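Local structure of DsrH (Allochromatium vinosum, 2HY5) at residues C[40-44]-C[45-49]; C[52-56]-C[57-61]. The protein probably takes part in intracellular sulfur oxidation as the DsrH subunit of the DsrEFH complex, which is thought to relay sulfur. All coordinates share one frame; numbering follows the deposited sequence.

Overall arrangement
From the N terminus the chain runs through strand 29-32 into a loop that ends at helix 47-53, then turns back into strand 58-62: one beta-alpha-beta unit of a parallel sheet. Interaction 1 (40-44 with 45-49) folds the end of that loop into two successive turns leading into the helix. Interaction 2 (52-56 with 57-61) closes the turn by which the chain leaves the helix for the strand. The two contacts lie in series, neither nested nor crossed, with centres about 12 Å apart. They share helix 47-53 and also touch, Ala-40 CB lying 3.8 Å from Val-61 CG2, which brings the loop before the helix against the strand after it.

Interaction 1: C[40-44]-C[45-49]; sequences ALAGT and RVESQ
Two successive beta turns lead into helix 47-53; Thr-44 is shared by both, and the Glu-47 carboxylate ties the second back to the first. The first, type II from Leu-41 to Thr-44, has Gly-43 at phi 89°, where a side chain would press on the preceding carbonyl O. The second, type I from Thr-44 to Glu-47, is closed by Glu-47 N donating to Thr-44 O over 3.3 Å. Thr-44 OG1 accepts from Val-46 N at 3.1 Å. Its chi1 of 80° sets OG1 between the backbone N and the carbonyl carbon, facing the second turn, and Val-46 CG2 rests 3.2 Å from it. Val-46 itself occupies the N-cap position of the helix, so the hydroxyl holds the backbone just ahead of the first helical residue. A valine in place of Thr-44 would probably leave Val-46 N without this acceptor and make the entry to the helix less firmly fixed. Glu-47 reaches back to the first turn: with CG anti to the backbone N (chi1 -176°) and the chain extended, OE1 accepts a hydrogen bond from Gly-43 N at 2.5 Å, shorter than such a bond normally is, so its exact length is doubtful. The same oxygen lies 3.4 Å from Ala-42 C, beside the peptide that carries the donor. Arg-90 of the DsrF chain packs on Thr-44 and Ala-89 of that chain on Arg-45, whose backbone also hydrogen-bonds to DsrF.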
ATOM      1  N   ALA C  40       1.585  19.574  -6.026  1.00  7.57           N
ATOM      2  CA  ALA C  40       1.778  20.664  -6.983  1.00  7.73           C
ATOM      3  C   ALA C  40       0.718  21.760  -6.908  1.00  9.61           C
ATOM      4  O   ALA C  40       0.830  22.788  -7.578  1.00 10.30           O
ATOM      5  CB  ALA C  40       1.832  20.094  -8.397  1.00  6.03           C
ATOM      6  N   LEU C  41      -0.300  21.551  -6.082  1.00 10.19           N
ATOM      7  CA  LEU C  41      -1.389  22.513  -5.961  1.00 11.29           C
ATOM      8  C   LEU C  41      -1.101  23.718  -5.066  1.00 11.74           C
ATOM      9  O   LEU C  41      -0.591  23.585  -3.954  1.00 11.85           O
ATOM     10  CB  LEU C  41      -2.642  21.793  -5.469  1.00 10.32           C
ATOM     11  CG  LEU C  41      -3.051  20.601  -6.337  1.00 12.36           C
ATOM     12  CD1 LEU C  41      -4.303  19.967  -5.757  1.00 12.67           C
ATOM     13  CD2 LEU C  41      -3.293  21.058  -7.772  1.00 13.53           C
ATOM     14  N   ALA C  42      -1.435  24.903  -5.563  1.00 13.95           N
ATOM     15  CA  ALA C  42      -1.219  26.121  -4.801  1.00 13.83           C
ATOM     16  C   ALA C  42      -2.153  26.134  -3.594  1.00 14.31           C
ATOM     17  O   ALA C  42      -3.258  25.596  -3.650  1.00 16.41           O
ATOM     18  CB  ALA C  42      -1.484  27.339  -5.678  1.00 19.61           C
ATOM     19  N   GLY C  43      -1.690  26.728  -2.500  1.00 14.35           N
ATOM     20  CA  GLY C  43      -2.511  26.836  -1.307  1.00 15.54           C
ATOM     21  C   GLY C  43      -2.483  25.731  -0.266  1.00 15.78           C
ATOM     22  O   GLY C  43      -3.127  25.865   0.776  1.00 15.76           O
ATOM     23  N   THR C  44      -1.755  24.647  -0.517  1.00 13.92           N
ATOM     24  CA  THR C  44      -1.703  23.556   0.458  1.00 14.74           C
ATOM     25  C   THR C  44      -0.675  23.835   1.547  1.00 15.78           C
ATOM     26  O   THR C  44       0.085  24.801   1.469  1.00 16.45           O
ATOM     27  CB  THR C  44      -1.331  22.215  -0.187  1.00 11.17           C
ATOM     28  OG1 THR C  44       0.089  22.159  -0.370  1.00 11.88           O
ATOM     29  CG2 THR C  44      -2.030  22.045  -1.528  1.00 11.15           C
ATOM     30  N   ARG C  45      -0.650  22.969   2.555  1.00 15.11           N
ATOM     31  CA  ARG C  45       0.275  23.116   3.671  1.00 17.03           C
ATOM     32  C   ARG C  45       1.729  22.854   3.268  1.00 16.26           C
ATOM     33  O   ARG C  45       2.648  23.142   4.034  1.00 15.07           O
ATOM     34  CB  ARG C  45      -0.124  22.164   4.803  1.00 27.08           C
ATOM     35  CG  ARG C  45       0.502  22.501   6.145  1.00 33.64           C
ATOM     36  CD  ARG C  45       0.207  21.432   7.185  1.00 36.68           C
ATOM     37  NE  ARG C  45       0.783  20.143   6.813  1.00 39.67           N
ATOM     38  CZ  ARG C  45       0.086  19.116   6.337  1.00 38.92           C
ATOM     39  NH1 ARG C  45      -1.224  19.221   6.174  1.00 40.34           N
ATOM     40  NH2 ARG C  45       0.699  17.985   6.020  1.00 40.29           N
ATOM     41  N   VAL C  46       1.943  22.306   2.073  1.00 13.39           N
ATOM     42  CA  VAL C  46       3.304  22.031   1.624  1.00 12.15           C
ATOM     43  C   VAL C  46       3.776  22.959   0.513  1.00 11.52           C
ATOM     44  O   VAL C  46       4.865  22.776  -0.021  1.00 11.26           O
ATOM     45  CB  VAL C  46       3.472  20.565   1.140  1.00 15.38           C
ATOM     46  CG1 VAL C  46       3.075  19.603   2.248  1.00 15.97           C
ATOM     47  CG2 VAL C  46       2.645  20.322  -0.111  1.00 14.87           C
ATOM     48  N   GLU C  47       2.966  23.956   0.170  1.00 11.38           N
ATOM     49  CA  GLU C  47       3.338  24.895  -0.888  1.00 12.11           C
ATOM     50  C   GLU C  47       4.691  25.553  -0.615  1.00 13.52           C
ATOM     51  O   GLU C  47       5.513  25.696  -1.518  1.00 13.14           O
ATOM     52  CB  GLU C  47       2.274  25.987  -1.048  1.00 19.67           C
ATOM     53  CG  GLU C  47       2.566  26.945  -2.200  1.00 25.84           C
ATOM     54  CD  GLU C  47       1.648  28.154  -2.229  1.00 30.50           C
ATOM     55  OE1 GLU C  47       0.416  27.973  -2.234  1.00 32.01           O
ATOM     56  OE2 GLU C  47       2.165  29.292  -2.254  1.00 35.88           O
ATOM     57  N   SER C  48       4.921  25.946   0.636  1.00 16.50           N
ATOM     58  CA  SER C  48       6.172  26.597   1.014  1.00 18.86           C
ATOM     59  C   SER C  48       7.407  25.776   0.668  1.00 17.96           C
ATOM     60  O   SER C  48       8.350  26.285   0.061  1.00 18.21           O
ATOM     61  CB  SER C  48       6.179  26.904   2.516  1.00 36.08           C
ATOM     62  OG  SER C  48       5.195  27.867   2.845  1.00 43.11           O
ATOM     63  N   GLN C  49       7.407  24.510   1.066  1.00 15.28           N
ATOM     64  CA  GLN C  49       8.544  23.642   0.800  1.00 14.89           C
ATOM     65  C   GLN C  49       8.686  23.303  -0.678  1.00 11.65           C
ATOM     66  O   GLN C  49       9.796  23.108  -1.173  1.00 10.50           O
ATOM     67  CB  GLN C  49       8.441  22.365   1.639  1.00 53.25           C
ATOM     68  CG  GLN C  49       7.095  21.667   1.582  1.00 59.92           C
ATOM     69  CD  GLN C  49       6.957  20.593   2.649  1.00 63.66           C
ATOM     70  OE1 GLN C  49       7.697  19.608   2.655  1.00 66.87           O
ATOM     71  NE2 GLN C  49       6.008  20.782   3.561  1.00 65.10           N
TER

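Interaction 2: C[52-56]-C[57-61]; sequences EALGK and LKLYV
Ala-53 O is gripped by two backbone donors, Lys-56 N at 3.0 Å and Leu-57 N at 2.9 Å, where the chain leaves helix 47-53 for strand 58-62. This turn completes the helix-to-strand half of a beta-alpha-beta unit, and Leu-57 N approaches close to the line of the Ala-53 C=O bond, with a C=O...N angle of 168°. Within the turn, the Lys-56 and Leu-57 side chains lie side by side and point the same way. The lysine chain bends at chi2 and again at chi4 (-50°), which folds its end back along the leucine until Lys-56 NZ is 3.3 Å from Leu-57 CG; the lysine CG and CD run alongside the same carbon. Leu-57 in turn packs on Leu-21 of helix 16-23, which Ala-53 also touches, while Lys-56 meets Glu-26 in the loop beyond that helix. Further along, Leu-59 sets out from the strand toward the helix-end segment. Ala-53 CB lies 4.4 Å from Leu-59 CD1, a looser apolar contact than the one with Leu-54. The Leu-54 and Leu-59 side chains cross at about a right angle, and the packing there is tighter than usual van der Waals contact: Leu-54 CD2 sits 3.4 Å from Leu-59 CD1, with Leu-59 CG almost equally near.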
ATOM      1  N   GLU C  52      10.139  26.417  -2.402  1.00 14.38           N
ATOM      2  CA  GLU C  52      11.560  26.510  -2.101  1.00 16.64           C
ATOM      3  C   GLU C  52      12.352  25.580  -3.018  1.00 14.89           C
ATOM      4  O   GLU C  52      13.434  25.930  -3.482  1.00 15.53           O
ATOM      5  CB  GLU C  52      11.820  26.138  -0.639  1.00 62.90           C
ATOM      6  CG  GLU C  52      12.115  27.324   0.264  1.00 70.87           C
ATOM      7  CD  GLU C  52      13.446  27.983  -0.050  1.00 73.75           C
ATOM      8  OE1 GLU C  52      13.618  28.481  -1.183  1.00 77.33           O
ATOM      9  OE2 GLU C  52      14.325  28.000   0.839  1.00 77.54           O
ATOM     10  N   ALA C  53      11.802  24.399  -3.280  1.00 13.63           N
ATOM     11  CA  ALA C  53      12.461  23.416  -4.135  1.00 13.60           C
ATOM     12  C   ALA C  53      12.644  23.933  -5.559  1.00 13.24           C
ATOM     13  O   ALA C  53      13.635  23.617  -6.221  1.00 13.41           O
ATOM     14  CB  ALA C  53      11.661  22.117  -4.148  1.00 14.28           C
ATOM     15  N   LEU C  54      11.687  24.727  -6.030  1.00 15.51           N
ATOM     16  CA  LEU C  54      11.757  25.292  -7.374  1.00 15.51           C
ATOM     17  C   LEU C  54      13.029  26.111  -7.541  1.00 16.43           C
ATOM     18  O   LEU C  54      13.465  26.382  -8.660  1.00 18.73           O
ATOM     19  CB  LEU C  54      10.535  26.173  -7.640  1.00 17.58           C
ATOM     20  CG  LEU C  54       9.222  25.433  -7.896  1.00 16.66           C
ATOM     21  CD1 LEU C  54       8.064  26.419  -7.921  1.00 19.08           C
ATOM     22  CD2 LEU C  54       9.321  24.680  -9.215  1.00 18.67           C
ATOM     23  N   GLY C  55      13.621  26.497  -6.416  1.00 20.09           N
ATOM     24  CA  GLY C  55      14.840  27.284  -6.449  1.00 22.31           C
ATOM     25  C   GLY C  55      16.057  26.535  -6.962  1.00 22.79           C
ATOM     26  O   GLY C  55      16.996  27.152  -7.458  1.00 24.19           O
ATOM     27  N   LYS C  56      16.059  25.210  -6.853  1.00 20.97           N
ATOM     28  CA  LYS C  56      17.207  24.445  -7.331  1.00 20.84           C
ATOM     29  C   LYS C  56      16.849  23.245  -8.198  1.00 18.28           C
ATOM     30  O   LYS C  56      17.716  22.670  -8.852  1.00 19.48           O
ATOM     31  CB  LYS C  56      18.078  23.988  -6.151  1.00 54.37           C
ATOM     32  CG  LYS C  56      17.600  22.749  -5.395  1.00 57.41           C
ATOM     33  CD  LYS C  56      16.275  22.962  -4.684  1.00 61.87           C
ATOM     34  CE  LYS C  56      16.157  22.039  -3.474  1.00 63.66           C
ATOM     35  NZ  LYS C  56      16.473  20.617  -3.791  1.00 66.37           N
ATOM     36  N   LEU C  57      15.574  22.876  -8.210  1.00 14.25           N
ATOM     37  CA  LEU C  57      15.116  21.732  -8.994  1.00 11.00           C
ATOM     38  C   LEU C  57      14.093  22.142 -10.044  1.00 11.17           C
ATOM     39  O   LEU C  57      13.459  23.187  -9.925  1.00 12.60           O
ATOM     40  CB  LEU C  57      14.450  20.699  -8.079  1.00 11.85           C
ATOM     41  CG  LEU C  57      15.197  20.189  -6.847  1.00 13.66           C
ATOM     42  CD1 LEU C  57      14.250  19.315  -6.029  1.00 11.55           C
ATOM     43  CD2 LEU C  57      16.441  19.411  -7.265  1.00 12.43           C
ATOM     44  N   LYS C  58      13.939  21.307 -11.071  1.00  9.03           N
ATOM     45  CA  LYS C  58      12.944  21.532 -12.112  1.00  8.80           C
ATOM     46  C   LYS C  58      11.797  20.599 -11.725  1.00  7.89           C
ATOM     47  O   LYS C  58      11.979  19.383 -11.674  1.00  7.90           O
ATOM     48  CB  LYS C  58      13.485  21.127 -13.486  1.00 20.16           C
ATOM     49  CG  LYS C  58      14.744  21.863 -13.912  1.00 25.88           C
ATOM     50  CD  LYS C  58      15.221  21.366 -15.269  1.00 31.66           C
ATOM     51  CE  LYS C  58      16.466  22.105 -15.728  1.00 35.74           C
ATOM     52  NZ  LYS C  58      16.884  21.687 -17.097  1.00 37.74           N
ATOM     53  N   LEU C  59      10.629  21.162 -11.438  1.00  7.02           N
ATOM     54  CA  LEU C  59       9.483  20.352 -11.031  1.00  6.53           C
ATOM     55  C   LEU C  59       8.459  20.215 -12.150  1.00  6.54           C
ATOM     56  O   LEU C  59       8.168  21.178 -12.866  1.00  6.93           O
ATOM     57  CB  LEU C  59       8.801  20.976  -9.809  1.00 11.07           C
ATOM     58  CG  LEU C  59       9.647  21.271  -8.570  1.00 13.67           C
ATOM     59  CD1 LEU C  59       8.736  21.795  -7.464  1.00 16.25           C
ATOM     60  CD2 LEU C  59      10.378  20.017  -8.114  1.00 14.95           C
ATOM     61  N   TYR C  60       7.914  19.009 -12.286  1.00  6.12           N
ATOM     62  CA  TYR C  60       6.914  18.707 -13.303  1.00  5.24           C
ATOM     63  C   TYR C  60       5.761  17.964 -12.651  1.00  5.77           C
ATOM     64  O   TYR C  60       5.950  17.283 -11.645  1.00  6.09           O
ATOM     65  CB  TYR C  60       7.502  17.812 -14.395  1.00  6.14           C
ATOM     66  CG  TYR C  60       8.707  18.387 -15.088  1.00  8.35           C
ATOM     67  CD1 TYR C  60       9.967  18.342 -14.493  1.00 10.42           C
ATOM     68  CD2 TYR C  60       8.584  18.999 -16.333  1.00  9.48           C
ATOM     69  CE1 TYR C  60      11.079  18.894 -15.126  1.00 11.62           C
ATOM     70  CE2 TYR C  60       9.690  19.556 -16.974  1.00 12.33           C
ATOM     71  CZ  TYR C  60      10.930  19.501 -16.364  1.00 12.35           C
ATOM     72  OH  TYR C  60      12.016  20.074 -16.985  1.00 12.82           O
ATOM     73  N   VAL C  61       4.574  18.098 -13.227  1.00  5.16           N
ATOM     74  CA  VAL C  61       3.401  17.416 -12.704  1.00  6.05           C
ATOM     75  C   VAL C  61       2.675  16.792 -13.888  1.00  6.09           C
ATOM     76  O   VAL C  61       2.592  17.399 -14.952  1.00  6.50           O
ATOM     77  CB  VAL C  61       2.470  18.406 -11.950  1.00  9.24           C
ATOM     78  CG1 VAL C  61       1.961  19.486 -12.890  1.00  9.49           C
ATOM     79  CG2 VAL C  61       1.310  17.654 -11.326  1.00 11.07           C
TER